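Local structure of extracellular solute-binding protein, family 3 (Methylophaga aminisulfidivorans MP, 5SV6) at residues Leu74-Arg80 with Glu267-Leu272; Gln69-Ile73 with Lys278-Leu283; Leu148-Phe154 with Leu166-Lys171; Val233-Glu237 with Arg248-Glu252; Val201-Val205 with Ala226-Leu230. The protein is of unknown function but has the two-lobed architecture of a periplasmic binding protein and is probably connected with bacterial methanol dehydrogenase. All blocks are in the same frame, centred on the assembly; numbering follows the deposited sequence.

Contacts 1 and 2 belong together: both use helix 66-77, their centres lie about 12 Å apart, and Leu272 of one packs on Ile279 of the other. They join this early helix to the consecutive helices 262-274 and 276-286, so helices from near both ends of the chain probably belong to one lobe. Contacts 3, 4 and 5 are nested within the loops that contacts 1 and 2 close. Contact 3 opens first; contact 5 closes before contact 4 opens, two residues on. Contact 3 lies about 44 Å from contact 1 between centres, on the far side of the chain's centre. Contact 4, its centre about 12 Å from that of the chain, occupies the middle, consistent with a two-lobed binding-protein fold.

Contact 1 (Leu74-Arg80 with Glu267-Leu272); sequences LADTMDR and EINTAL
Two torsions bring Met78, a selenomethionine, against Glu267 and Ile268: CG sits beside the backbone N, and the chain bends at its last torsion (chi3 74°), which sets the methyl CE 3.6 Å from Glu267 CB. The same methyl is 4.0 Å from Ile268 CG1. One turn earlier, Leu74 carries CG opposite its backbone N (chi1 -180°), and CD1 thereby reaches helix 262-274. Ala271 is the focus of the packing. Its CB is met by Met78 CG at 3.6 Å, Thr77 CG2 at 3.7 Å and Leu74 CD1 at 3.7 Å, and such a small side chain lets the backbones approach to 5.7 Å between the CA atoms of Thr77 and Ala271. The hydroxyl of Thr77 turns back to Ile73 O, leaving the methyl to face the partner helix. At the outer margin Arg80 NH2 donates to Glu267 OE1 in a rather long salt bridge of 3.3 Å, entering above the carboxylate plane, while Arg80 NH1 is bound to Thr46 O. A Schellman motif at Asp79 ends helix 66-77 here. Leu47 of strand 47-52 also packs on Leu74 and Met78, and the whole is a helix pair on a beta sheet, as in the lobes of type 2 periplasmic binding proteins.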
# COMPACT_ATOMS: atom_id res chain seq x y z
N LEU A 74 -4.19 -18.45 -2.57
CA LEU A 74 -4.65 -18.83 -1.23
C LEU A 74 -5.82 -19.81 -1.29
O LEU A 74 -5.86 -20.81 -0.55
CB LEU A 74 -5.02 -17.58 -0.42
CG LEU A 74 -5.51 -17.80 1.01
CD1 LEU A 74 -4.48 -18.56 1.87
CD2 LEU A 74 -5.88 -16.44 1.65
N ALA A 75 -6.79 -19.55 -2.17
CA ALA A 75 -7.95 -20.44 -2.28
C ALA A 75 -7.57 -21.82 -2.83
O ALA A 75 -8.04 -22.85 -2.32
CB ALA A 75 -9.04 -19.80 -3.12
N ASP A 76 -6.74 -21.84 -3.87
CA ASP A 76 -6.25 -23.10 -4.46
C ASP A 76 -5.54 -23.94 -3.41
O ASP A 76 -5.76 -25.15 -3.31
CB ASP A 76 -5.28 -22.83 -5.62
CG ASP A 76 -5.98 -22.35 -6.89
OD1 ASP A 76 -7.22 -22.38 -6.96
OD2 ASP A 76 -5.26 -21.95 -7.84
N THR A 77 -4.67 -23.30 -2.64
CA THR A 77 -3.88 -23.98 -1.62
C THR A 77 -4.75 -24.58 -0.52
O THR A 77 -4.42 -25.62 0.04
CB THR A 77 -2.83 -23.03 -1.02
OG1 THR A 77 -2.05 -22.48 -2.09
CG2 THR A 77 -1.90 -23.77 -0.05
N MSE A 78 -5.88 -23.93 -0.24
CA MSE A 78 -6.81 -24.41 0.77
C MSE A 78 -7.85 -25.35 0.19
O MSE A 78 -8.74 -25.80 0.90
CB MSE A 78 -7.53 -23.21 1.43
CG MSE A 78 -6.59 -22.25 2.12
SE MSE A 78 -7.52 -20.64 2.72
CE MSE A 78 -8.45 -21.44 4.24
N ASP A 79 -7.73 -25.64 -1.10
CA ASP A 79 -8.72 -26.45 -1.81
C ASP A 79 -10.14 -25.88 -1.71
O ASP A 79 -11.11 -26.61 -1.53
CB ASP A 79 -8.69 -27.90 -1.33
CG ASP A 79 -7.36 -28.57 -1.63
OD1 ASP A 79 -6.89 -28.47 -2.78
OD2 ASP A 79 -6.79 -29.20 -0.71
N ARG A 80 -10.26 -24.57 -1.85
CA ARG A 80 -11.57 -23.94 -1.83
C ARG A 80 -11.87 -23.23 -3.15
O ARG A 80 -10.96 -22.82 -3.86
CB ARG A 80 -11.67 -22.95 -0.68
CG ARG A 80 -11.58 -23.57 0.70
CD ARG A 80 -11.55 -22.48 1.73
NE ARG A 80 -11.57 -22.97 3.10
CZ ARG A 80 -12.47 -22.61 4.00
NH1 ARG A 80 -13.43 -21.75 3.67
NH2 ARG A 80 -12.41 -23.09 5.23
N GLU A 267 -6.18 -22.37 9.15
CA GLU A 267 -6.07 -22.90 7.79
C GLU A 267 -5.32 -21.93 6.87
O GLU A 267 -4.55 -22.34 6.00
CB GLU A 267 -7.46 -23.19 7.20
CG GLU A 267 -8.16 -24.40 7.80
CD GLU A 267 -9.42 -24.79 7.04
OE1 GLU A 267 -9.50 -24.53 5.82
OE2 GLU A 267 -10.33 -25.36 7.68
N ILE A 268 -5.56 -20.65 7.08
CA ILE A 268 -4.88 -19.62 6.32
C ILE A 268 -3.37 -19.64 6.59
O ILE A 268 -2.57 -19.62 5.66
CB ILE A 268 -5.50 -18.23 6.60
CG1 ILE A 268 -6.88 -18.17 5.93
CG2 ILE A 268 -4.59 -17.13 6.08
CD1 ILE A 268 -7.73 -16.97 6.30
N ASN A 269 -2.99 -19.69 7.86
CA ASN A 269 -1.58 -19.73 8.20
C ASN A 269 -0.87 -20.94 7.60
O ASN A 269 0.26 -20.86 7.13
CB ASN A 269 -1.39 -19.69 9.72
CG ASN A 269 -1.51 -18.29 10.28
OD1 ASN A 269 -1.35 -17.31 9.54
ND2 ASN A 269 -1.78 -18.18 11.58
N THR A 270 -1.57 -22.07 7.61
CA THR A 270 -1.02 -23.29 7.03
C THR A 270 -0.82 -23.11 5.54
O THR A 270 0.22 -23.47 5.00
CB THR A 270 -1.95 -24.48 7.32
OG1 THR A 270 -1.90 -24.78 8.72
CG2 THR A 270 -1.54 -25.74 6.54
N ALA A 271 -1.82 -22.52 4.87
CA ALA A 271 -1.76 -22.35 3.43
C ALA A 271 -0.66 -21.35 3.05
O ALA A 271 0.06 -21.57 2.08
CB ALA A 271 -3.11 -21.90 2.88
N LEU A 272 -0.56 -20.26 3.80
CA LEU A 272 0.46 -19.23 3.56
C LEU A 272 1.87 -19.82 3.58
O LEU A 272 2.69 -19.52 2.72
CB LEU A 272 0.37 -18.12 4.60
CG LEU A 272 -0.82 -17.18 4.47
CD1 LEU A 272 -0.84 -16.14 5.58
CD2 LEU A 272 -0.76 -16.52 3.11

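Contact 2 (Gln69-Ile73 with Lys278-Leu283); sequences QLAKI and KIKAVL
Leu70 faces Ile279 where helices 69-73 and 278-283 run antiparallel, with 169° between their directions and 10.0 Å between their axes. Val282 is the main wedge from the second helix. Its CG1 lies anti to the backbone N (chi1 166°), which divides the two methyls between neighbours: CG1 meets Leu70 CD2 at 3.9 Å, and CG2 meets Ile73 CD1 at 3.6 Å. Ile73 and Val282 slide past each other in opposite directions. Ile73 CD1 also lies 3.7 Å from Lys278 O, and Ile73 CG2 rests 4.0 Å from Ile279 CG1. Leu70 uses both branches, CD2 on Ile279 CG2 at 4.0 Å and CD1 on Leu283 CD2 at 4.1 Å, the two leucines crossing at about a right angle. Deeper in the lobe, Tyr123 of strand 118-133 touches both Leu70 and Ile279. At the rim the Gln69 side chain crosses Val282 obliquely, with NE2 nearest CG2, and Lys278 packs through CB while its amino end leads away. No hydrogen bond or salt bridge crosses between the helices, so their hold on each other is made mainly of branched aliphatic contacts, with the polar side chains, Gln69 and Lys278, at the exposed margin.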
# COMPACT_ATOMS: atom_id res chain seq x y z
N GLN A 69 -4.50 -12.03 -7.59
CA GLN A 69 -3.66 -13.19 -7.86
C GLN A 69 -3.36 -13.96 -6.57
O GLN A 69 -3.40 -15.18 -6.55
CB GLN A 69 -2.32 -12.76 -8.46
CG GLN A 69 -2.33 -12.55 -9.95
CD GLN A 69 -0.95 -12.78 -10.54
OE1 GLN A 69 -0.22 -11.83 -10.85
NE2 GLN A 69 -0.56 -14.05 -10.67
N LEU A 70 -3.05 -13.22 -5.51
CA LEU A 70 -2.75 -13.84 -4.23
C LEU A 70 -3.95 -14.59 -3.68
O LEU A 70 -3.80 -15.63 -3.04
CB LEU A 70 -2.30 -12.78 -3.22
CG LEU A 70 -0.96 -12.12 -3.54
CD1 LEU A 70 -0.63 -11.03 -2.54
CD2 LEU A 70 0.17 -13.18 -3.61
N ALA A 71 -5.14 -14.05 -3.93
CA ALA A 71 -6.37 -14.67 -3.43
C ALA A 71 -6.58 -16.02 -4.10
O ALA A 71 -7.02 -16.99 -3.47
CB ALA A 71 -7.56 -13.75 -3.70
N LYS A 72 -6.28 -16.08 -5.39
CA LYS A 72 -6.39 -17.32 -6.16
C LYS A 72 -5.43 -18.39 -5.62
O LYS A 72 -5.82 -19.54 -5.37
CB LYS A 72 -6.20 -17.02 -7.66
CG LYS A 72 -6.01 -18.20 -8.63
CD LYS A 72 -6.90 -19.39 -8.37
CE LYS A 72 -8.38 -19.06 -8.28
NZ LYS A 72 -8.92 -19.75 -7.07
N ILE A 73 -4.18 -18.00 -5.40
CA ILE A 73 -3.21 -18.88 -4.77
C ILE A 73 -3.71 -19.37 -3.40
O ILE A 73 -3.67 -20.57 -3.11
CB ILE A 73 -1.85 -18.18 -4.61
CG1 ILE A 73 -1.24 -17.92 -5.99
CG2 ILE A 73 -0.91 -19.01 -3.76
CD1 ILE A 73 0.03 -17.10 -5.95
N LYS A 278 5.12 -19.34 -4.19
CA LYS A 278 4.22 -18.79 -5.20
C LYS A 278 3.78 -17.38 -4.84
O LYS A 278 3.66 -16.50 -5.71
CB LYS A 278 2.96 -19.64 -5.34
CG LYS A 278 3.17 -21.08 -5.78
CD LYS A 278 1.83 -21.84 -5.72
CE LYS A 278 2.01 -23.33 -5.93
NZ LYS A 278 2.53 -23.62 -7.28
N ILE A 279 3.49 -17.18 -3.55
CA ILE A 279 3.13 -15.87 -3.01
C ILE A 279 4.26 -14.85 -3.20
O ILE A 279 4.04 -13.75 -3.72
CB ILE A 279 2.77 -16.00 -1.52
CG1 ILE A 279 1.42 -16.72 -1.37
CG2 ILE A 279 2.73 -14.65 -0.84
CD1 ILE A 279 1.08 -17.11 0.05
N LYS A 280 5.46 -15.23 -2.79
CA LYS A 280 6.62 -14.36 -3.00
C LYS A 280 6.89 -14.08 -4.48
O LYS A 280 7.35 -12.99 -4.83
CB LYS A 280 7.87 -14.95 -2.33
CG LYS A 280 7.81 -15.01 -0.79
CD LYS A 280 7.61 -13.63 -0.19
CE LYS A 280 7.91 -13.59 1.31
NZ LYS A 280 6.98 -14.40 2.14
N ALA A 281 6.63 -15.05 -5.34
CA ALA A 281 6.85 -14.87 -6.78
C ALA A 281 5.94 -13.80 -7.39
O ALA A 281 6.38 -12.99 -8.19
CB ALA A 281 6.70 -16.18 -7.52
N VAL A 282 4.67 -13.82 -7.00
CA VAL A 282 3.73 -12.79 -7.44
C VAL A 282 4.21 -11.41 -7.00
O VAL A 282 4.22 -10.47 -7.79
CB VAL A 282 2.32 -13.06 -6.86
CG1 VAL A 282 1.42 -11.83 -7.03
CG2 VAL A 282 1.70 -14.27 -7.53
N LEU A 283 4.61 -11.31 -5.74
CA LEU A 283 5.00 -10.03 -5.18
C LEU A 283 6.25 -9.49 -5.87
O LEU A 283 6.35 -8.31 -6.17
CB LEU A 283 5.27 -10.17 -3.68
CG LEU A 283 4.07 -10.54 -2.81
CD1 LEU A 283 4.54 -10.88 -1.42
CD2 LEU A 283 3.09 -9.38 -2.79

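Contact 3 (Leu148-Phe154 with Leu166-Lys171); sequences LKDMSKF and LREIDK
A lysine of one helix end grips the backbone of a facing turn: Lys171, just past helix 161-168, reaches Lys149 and Met151 on the chain that runs from helix 146-149 into strand 154-156. The helix ends in a Schellman motif with Asp170 at positive phi, and Lys171 follows it with CG beside the backbone N and one bend, at chi2 (-70°), before running straight to NZ. That atom donates to Lys149 O at 2.9 Å, from well above the carbonyl plane, and to Met151 O at 3.0 Å, tilted less from the plane of that group. A water accepts a third bond from NZ. Another water, donating to both Ser152 O and Lys171 O, ties the backbones together farther along. Below the lysine the contact is apolar. Leu166 CD1 sits over one face of the Phe154 ring in a CH-pi contact, 3.9 Å from the centroid, while Lys171 CB lies 3.9 Å from Phe154 CE1. Leu148 CB meets Ile169 CD1 at 4.2 Å. Asp210 secures the turn from outside through Ser152 N and Lys153 N. A methionine in place of Lys171 has no donor for the carbonyls of Lys149 and Met151, and the turn would probably be tied less firmly to the helix end. The ammonium group is thus probably stabilised by two carbonyl dipoles and a water, while its aliphatic stem rests against Phe154.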
# COMPACT_ATOMS: atom_id res chain seq x y z
N LEU A 148 16.28 16.94 0.29
CA LEU A 148 14.84 17.13 0.48
C LEU A 148 14.52 18.57 0.87
O LEU A 148 13.44 19.08 0.56
CB LEU A 148 14.31 16.14 1.53
CG LEU A 148 14.42 14.64 1.21
CD1 LEU A 148 14.28 13.81 2.48
CD2 LEU A 148 13.38 14.21 0.17
N LYS A 149 15.46 19.23 1.54
CA LYS A 149 15.31 20.63 1.97
C LYS A 149 15.26 21.62 0.80
O LYS A 149 14.70 22.71 0.92
CB LYS A 149 16.46 21.01 2.90
CG LYS A 149 16.15 20.95 4.38
CD LYS A 149 15.79 19.55 4.83
CE LYS A 149 15.87 19.43 6.35
NZ LYS A 149 15.28 20.64 7.00
N ASP A 150 15.85 21.25 -0.32
CA ASP A 150 15.85 22.11 -1.49
C ASP A 150 14.61 21.89 -2.37
O ASP A 150 14.44 22.55 -3.39
CB ASP A 150 17.13 21.90 -2.31
CG ASP A 150 18.39 22.09 -1.48
OD1 ASP A 150 18.34 22.84 -0.48
OD2 ASP A 150 19.44 21.48 -1.81
N MSE A 151 13.75 20.95 -1.98
CA MSE A 151 12.56 20.65 -2.76
C MSE A 151 11.31 21.31 -2.17
O MSE A 151 11.30 21.66 -0.99
CB MSE A 151 12.36 19.14 -2.88
CG MSE A 151 13.51 18.42 -3.56
SE MSE A 151 13.27 16.49 -3.48
CE MSE A 151 14.52 15.96 -4.89
N SER A 152 10.27 21.45 -2.98
CA SER A 152 9.04 22.12 -2.57
C SER A 152 7.77 21.32 -2.89
O SER A 152 6.76 21.50 -2.22
CB SER A 152 8.95 23.49 -3.24
OG SER A 152 10.09 24.26 -2.91
N LYS A 153 7.84 20.45 -3.90
CA LYS A 153 6.66 19.70 -4.35
C LYS A 153 6.82 18.21 -4.08
O LYS A 153 7.61 17.54 -4.75
CB LYS A 153 6.44 19.91 -5.85
CG LYS A 153 6.17 21.37 -6.26
CD LYS A 153 4.71 21.71 -6.06
CE LYS A 153 4.41 23.17 -6.41
NZ LYS A 153 4.18 23.38 -7.87
N PHE A 154 6.04 17.69 -3.14
CA PHE A 154 6.16 16.31 -2.68
C PHE A 154 4.87 15.54 -2.95
O PHE A 154 3.82 15.86 -2.39
CB PHE A 154 6.47 16.28 -1.18
CG PHE A 154 7.75 17.00 -0.80
CD1 PHE A 154 7.78 18.38 -0.68
CD2 PHE A 154 8.91 16.28 -0.52
CE1 PHE A 154 8.95 19.04 -0.34
CE2 PHE A 154 10.09 16.94 -0.17
CZ PHE A 154 10.10 18.32 -0.07
N LEU A 166 6.87 14.93 6.57
CA LEU A 166 6.88 16.21 5.86
C LEU A 166 6.72 17.36 6.86
O LEU A 166 7.35 18.41 6.73
CB LEU A 166 5.77 16.25 4.80
CG LEU A 166 6.16 16.84 3.44
CD1 LEU A 166 7.45 16.22 2.91
CD2 LEU A 166 5.02 16.69 2.42
N ARG A 167 5.88 17.15 7.86
CA ARG A 167 5.74 18.12 8.94
C ARG A 167 7.06 18.22 9.70
O ARG A 167 7.54 19.32 9.99
CB ARG A 167 4.63 17.72 9.89
CG ARG A 167 3.25 17.65 9.25
CD ARG A 167 2.22 17.33 10.31
NE ARG A 167 0.86 17.32 9.79
CZ ARG A 167 0.04 18.36 9.84
NH1 ARG A 167 0.46 19.50 10.38
NH2 ARG A 167 -1.19 18.27 9.35
N GLU A 168 7.64 17.07 10.00
CA GLU A 168 8.92 17.01 10.72
C GLU A 168 9.99 17.88 10.06
O GLU A 168 10.71 18.59 10.75
CB GLU A 168 9.42 15.57 10.86
CG GLU A 168 10.84 15.46 11.42
CD GLU A 168 10.94 15.89 12.88
OE1 GLU A 168 9.89 15.98 13.55
OE2 GLU A 168 12.07 16.12 13.37
N ILE A 169 10.10 17.82 8.73
CA ILE A 169 11.10 18.63 8.03
C ILE A 169 10.57 19.98 7.54
O ILE A 169 11.21 20.64 6.72
CB ILE A 169 11.78 17.89 6.86
CG1 ILE A 169 10.79 17.62 5.72
CG2 ILE A 169 12.45 16.60 7.33
CD1 ILE A 169 11.47 17.25 4.44
N ASP A 170 9.41 20.39 8.06
CA ASP A 170 8.86 21.73 7.83
C ASP A 170 8.52 22.03 6.37
O ASP A 170 8.67 23.16 5.91
CB ASP A 170 9.81 22.79 8.40
CG ASP A 170 10.05 22.61 9.90
OD1 ASP A 170 9.07 22.35 10.63
OD2 ASP A 170 11.21 22.70 10.34
N LYS A 171 8.06 21.02 5.65
CA LYS A 171 7.69 21.21 4.25
C LYS A 171 6.19 20.98 4.06
O LYS A 171 5.68 21.14 2.95
CB LYS A 171 8.47 20.25 3.35
CG LYS A 171 9.96 20.54 3.23
CD LYS A 171 10.20 21.81 2.46
CE LYS A 171 11.69 22.12 2.31
NZ LYS A 171 11.89 23.30 1.40
O HOH W 1 7.06 22.30 0.52
O HOH W 2 10.35 24.87 -0.50

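Contact 4 (Val233-Glu237 with Arg248-Glu252)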
# COMPACT_ATOMS: atom_id res chain seq x y z
N VAL A 233 13.77 4.32 -3.55
CA VAL A 233 14.61 4.04 -2.40
C VAL A 233 13.74 3.82 -1.18
O VAL A 233 13.07 4.75 -0.73
CB VAL A 233 15.59 5.21 -2.15
CG1 VAL A 233 16.44 4.94 -0.91
CG2 VAL A 233 16.47 5.45 -3.37
N VAL A 234 13.74 2.60 -0.65
CA VAL A 234 12.90 2.27 0.50
C VAL A 234 13.39 2.94 1.78
O VAL A 234 14.59 2.91 2.08
CB VAL A 234 12.83 0.75 0.72
CG1 VAL A 234 11.95 0.44 1.90
CG2 VAL A 234 12.31 0.04 -0.54
N SER A 235 12.47 3.55 2.53
CA SER A 235 12.84 4.25 3.76
C SER A 235 13.39 3.30 4.82
O SER A 235 13.18 2.09 4.75
CB SER A 235 11.64 4.98 4.36
OG SER A 235 11.49 6.27 3.81
N GLU A 236 14.09 3.87 5.80
CA GLU A 236 14.54 3.14 6.97
C GLU A 236 13.31 2.70 7.78
O GLU A 236 12.26 3.34 7.71
CB GLU A 236 15.49 4.01 7.81
CG GLU A 236 16.87 4.20 7.16
CD GLU A 236 17.68 5.37 7.73
OE1 GLU A 236 17.25 5.99 8.73
OE2 GLU A 236 18.75 5.67 7.16
N GLU A 237 13.44 1.61 8.54
CA GLU A 237 12.29 1.07 9.29
C GLU A 237 11.64 2.09 10.21
O GLU A 237 10.41 2.24 10.23
CB GLU A 237 12.68 -0.19 10.08
CG GLU A 237 11.51 -0.83 10.84
CD GLU A 237 11.78 -2.26 11.27
OE1 GLU A 237 12.95 -2.60 11.50
OE2 GLU A 237 10.81 -3.04 11.38
N ARG A 248 7.50 4.82 12.10
CA ARG A 248 7.67 3.58 11.33
C ARG A 248 7.37 3.79 9.85
O ARG A 248 6.36 4.40 9.50
CB ARG A 248 6.76 2.48 11.91
CG ARG A 248 6.80 1.17 11.14
CD ARG A 248 6.09 0.05 11.91
NE ARG A 248 6.90 -0.43 13.01
CZ ARG A 248 7.89 -1.31 12.87
NH1 ARG A 248 8.19 -1.81 11.67
NH2 ARG A 248 8.59 -1.69 13.93
N GLN A 249 8.25 3.30 8.99
CA GLN A 249 8.07 3.43 7.53
C GLN A 249 7.95 2.07 6.85
O GLN A 249 7.67 2.01 5.65
CB GLN A 249 9.27 4.16 6.92
CG GLN A 249 9.73 5.36 7.70
CD GLN A 249 8.93 6.60 7.40
OE1 GLN A 249 8.79 6.99 6.24
NE2 GLN A 249 8.39 7.23 8.44
N GLN A 250 8.19 1.00 7.61
CA GLN A 250 8.14 -0.36 7.08
C GLN A 250 7.11 -1.17 7.85
O GLN A 250 7.06 -1.11 9.08
CB GLN A 250 9.52 -1.04 7.20
CG GLN A 250 10.59 -0.41 6.33
CD GLN A 250 11.95 -1.10 6.49
OE1 GLN A 250 12.04 -2.21 7.00
NE2 GLN A 250 13.00 -0.44 6.01
N PHE A 251 6.28 -1.94 7.14
CA PHE A 251 5.15 -2.63 7.77
C PHE A 251 4.99 -4.07 7.29
O PHE A 251 5.01 -4.33 6.08
CB PHE A 251 3.85 -1.87 7.50
CG PHE A 251 3.82 -0.48 8.10
CD1 PHE A 251 3.22 -0.26 9.34
CD2 PHE A 251 4.42 0.59 7.45
CE1 PHE A 251 3.22 1.00 9.91
CE2 PHE A 251 4.43 1.86 8.02
CZ PHE A 251 3.82 2.07 9.25
N GLU A 252 4.81 -4.99 8.23
CA GLU A 252 4.49 -6.37 7.89
C GLU A 252 3.03 -6.44 7.46
O GLU A 252 2.16 -5.80 8.06
CB GLU A 252 4.73 -7.30 9.09
CG GLU A 252 6.21 -7.49 9.43
CD GLU A 252 6.41 -8.36 10.66
OE1 GLU A 252 5.45 -8.54 11.44
OE2 GLU A 252 7.52 -8.89 10.83
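Gln250 and Ser235 mark the tight part of this contact. The Gln250 side chain, extended beyond CG, sends NE2 to Ser235 O at 2.8 Å in a nearly straight bond (164° at the hydrogen), which lies in both the carbonyl plane and the amide plane and so fixes the rotation of the amide about its CG-CD bond. Beside it, Gln249 N donates to Glu237 O at 2.7 Å. Ser235 CB presses on Gln249 CB at 3.6 Å, and Glu236 O lies only 3.2 Å from that same Gln249 CB. The buried polar ends have further partners: Ser235 OG is bonded to His213, and the Gln249 amide is spanned between Val247 O and Trp143 NE1.

The other side of the contact is more exposed and charged, with fewer packed atoms round Arg248. Glu237 and Arg248 lie side by side, pointing the same way, and Arg248 NH1 donates to Glu237 OE2 at 2.9 Å, on the anti side of the carboxylate. The two planes are almost perpendicular (89°), which makes this a single-bonded rather than a two-pronged salt bridge. A bend at chi3 (-76°) also lets Arg248 NH1 reach Gln250 O at 2.9 Å, so one nitrogen clasps both a carboxylate and a backbone carbonyl. Lys125 is a second basic partner of Glu237 OE2, while Glu236 OE2 is bonded to Asn142 ND2.

Strand 247-257 continues from here to pair with strands 106-111 and 118-133; the site is therefore consistent with the hinge region, where crossing strands join the lobes of a type 2 periplasmic binding protein.

Contact 5 (Val201-Val205 with Ala226-Leu230); sequences VSEVV and ASVPL
Val205 and Leu230 interlock where helix 197-206 packs against the chain leading into strand 230-234, part of the layered alpha/beta lobe of a binding-protein fold. Two complementary bumps define the fit. From the strand side, the end of Leu230 enters the helix surface: CD1 settles between Val201 CG1 at 3.7 Å and Val205 CG2 at 3.9 Å, and CD2 reaches Val204 CG1 at 4.0 Å. Three valines spaced over one helical turn thus form the hollow for a single leucine. In return, the branched end of Val205 fits into the bend of 226-230. There CG2 faces Ala226 CB at 4.0 Å, while CG1, anti to the backbone N (chi1 168°), turns toward Ser227 and meets Val228 CG2 at 3.8 Å. Val205 and Leu230 cross at about a right angle, and Val205 CG2 is one wall of the hollow that holds Leu230 CD1. No hydrogen bond joins the two segments, and the fit rests on shape. Shortening Val205 to an alanine would probably open a gap against Ala226 and Val228 and leave Leu230 CD1 with support from Val201 but not from this side. Leu230 also touches Val223 of helix 216-224 and Ile131 of strand 118-133. The closest approach is polar against apolar: Ser227 OG lies 3.3 Å from Val205 CG1.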
# COMPACT_ATOMS: atom_id res chain seq x y z
N VAL A 201 3.02 8.69 -9.08
CA VAL A 201 4.23 8.35 -9.82
C VAL A 201 4.35 9.23 -11.07
O VAL A 201 5.43 9.74 -11.41
CB VAL A 201 4.30 6.85 -10.17
CG1 VAL A 201 5.52 6.56 -11.05
CG2 VAL A 201 4.36 6.03 -8.88
N SER A 202 3.23 9.43 -11.75
CA SER A 202 3.19 10.25 -12.96
C SER A 202 3.64 11.69 -12.73
O SER A 202 4.24 12.31 -13.61
CB SER A 202 1.78 10.23 -13.55
OG SER A 202 1.55 8.98 -14.18
N GLU A 203 3.35 12.22 -11.54
CA GLU A 203 3.76 13.57 -11.17
C GLU A 203 5.28 13.71 -11.12
O GLU A 203 5.83 14.76 -11.43
CB GLU A 203 3.17 13.94 -9.81
CG GLU A 203 1.67 14.17 -9.83
CD GLU A 203 1.30 15.41 -10.62
OE1 GLU A 203 1.61 16.52 -10.15
OE2 GLU A 203 0.70 15.27 -11.70
N VAL A 204 5.95 12.64 -10.70
CA VAL A 204 7.41 12.62 -10.70
C VAL A 204 7.94 12.54 -12.13
O VAL A 204 8.83 13.29 -12.52
CB VAL A 204 7.97 11.45 -9.87
CG1 VAL A 204 9.52 11.46 -9.90
CG2 VAL A 204 7.45 11.51 -8.43
N VAL A 205 7.37 11.63 -12.91
CA VAL A 205 7.73 11.51 -14.32
C VAL A 205 7.59 12.84 -15.06
O VAL A 205 8.45 13.20 -15.87
CB VAL A 205 6.89 10.42 -15.02
CG1 VAL A 205 7.06 10.48 -16.53
CG2 VAL A 205 7.25 9.05 -14.47
N ALA A 226 7.47 3.24 -15.90
CA ALA A 226 7.65 4.68 -16.05
C ALA A 226 8.30 5.02 -17.38
O ALA A 226 9.13 4.27 -17.88
CB ALA A 226 8.49 5.23 -14.89
N SER A 227 7.92 6.17 -17.95
CA SER A 227 8.44 6.58 -19.25
C SER A 227 9.83 7.21 -19.13
O SER A 227 10.56 7.31 -20.12
CB SER A 227 7.45 7.50 -19.97
OG SER A 227 7.31 8.75 -19.31
N VAL A 228 10.20 7.61 -17.92
CA VAL A 228 11.57 8.03 -17.65
C VAL A 228 12.10 7.21 -16.48
O VAL A 228 11.33 6.82 -15.60
CB VAL A 228 11.68 9.53 -17.30
CG1 VAL A 228 11.37 10.38 -18.53
CG2 VAL A 228 10.77 9.89 -16.12
N PRO A 229 13.42 6.94 -16.47
CA PRO A 229 13.96 6.05 -15.44
C PRO A 229 13.80 6.66 -14.06
O PRO A 229 14.18 7.82 -13.86
CB PRO A 229 15.45 5.95 -15.80
CG PRO A 229 15.53 6.36 -17.23
CD PRO A 229 14.46 7.38 -17.42
N LEU A 230 13.25 5.90 -13.12
CA LEU A 230 13.05 6.40 -11.76
C LEU A 230 13.84 5.57 -10.77
O LEU A 230 14.09 4.38 -11.00
CB LEU A 230 11.57 6.36 -11.38
CG LEU A 230 10.59 7.15 -12.25
CD1 LEU A 230 9.17 7.02 -11.69
CD2 LEU A 230 10.97 8.63 -12.36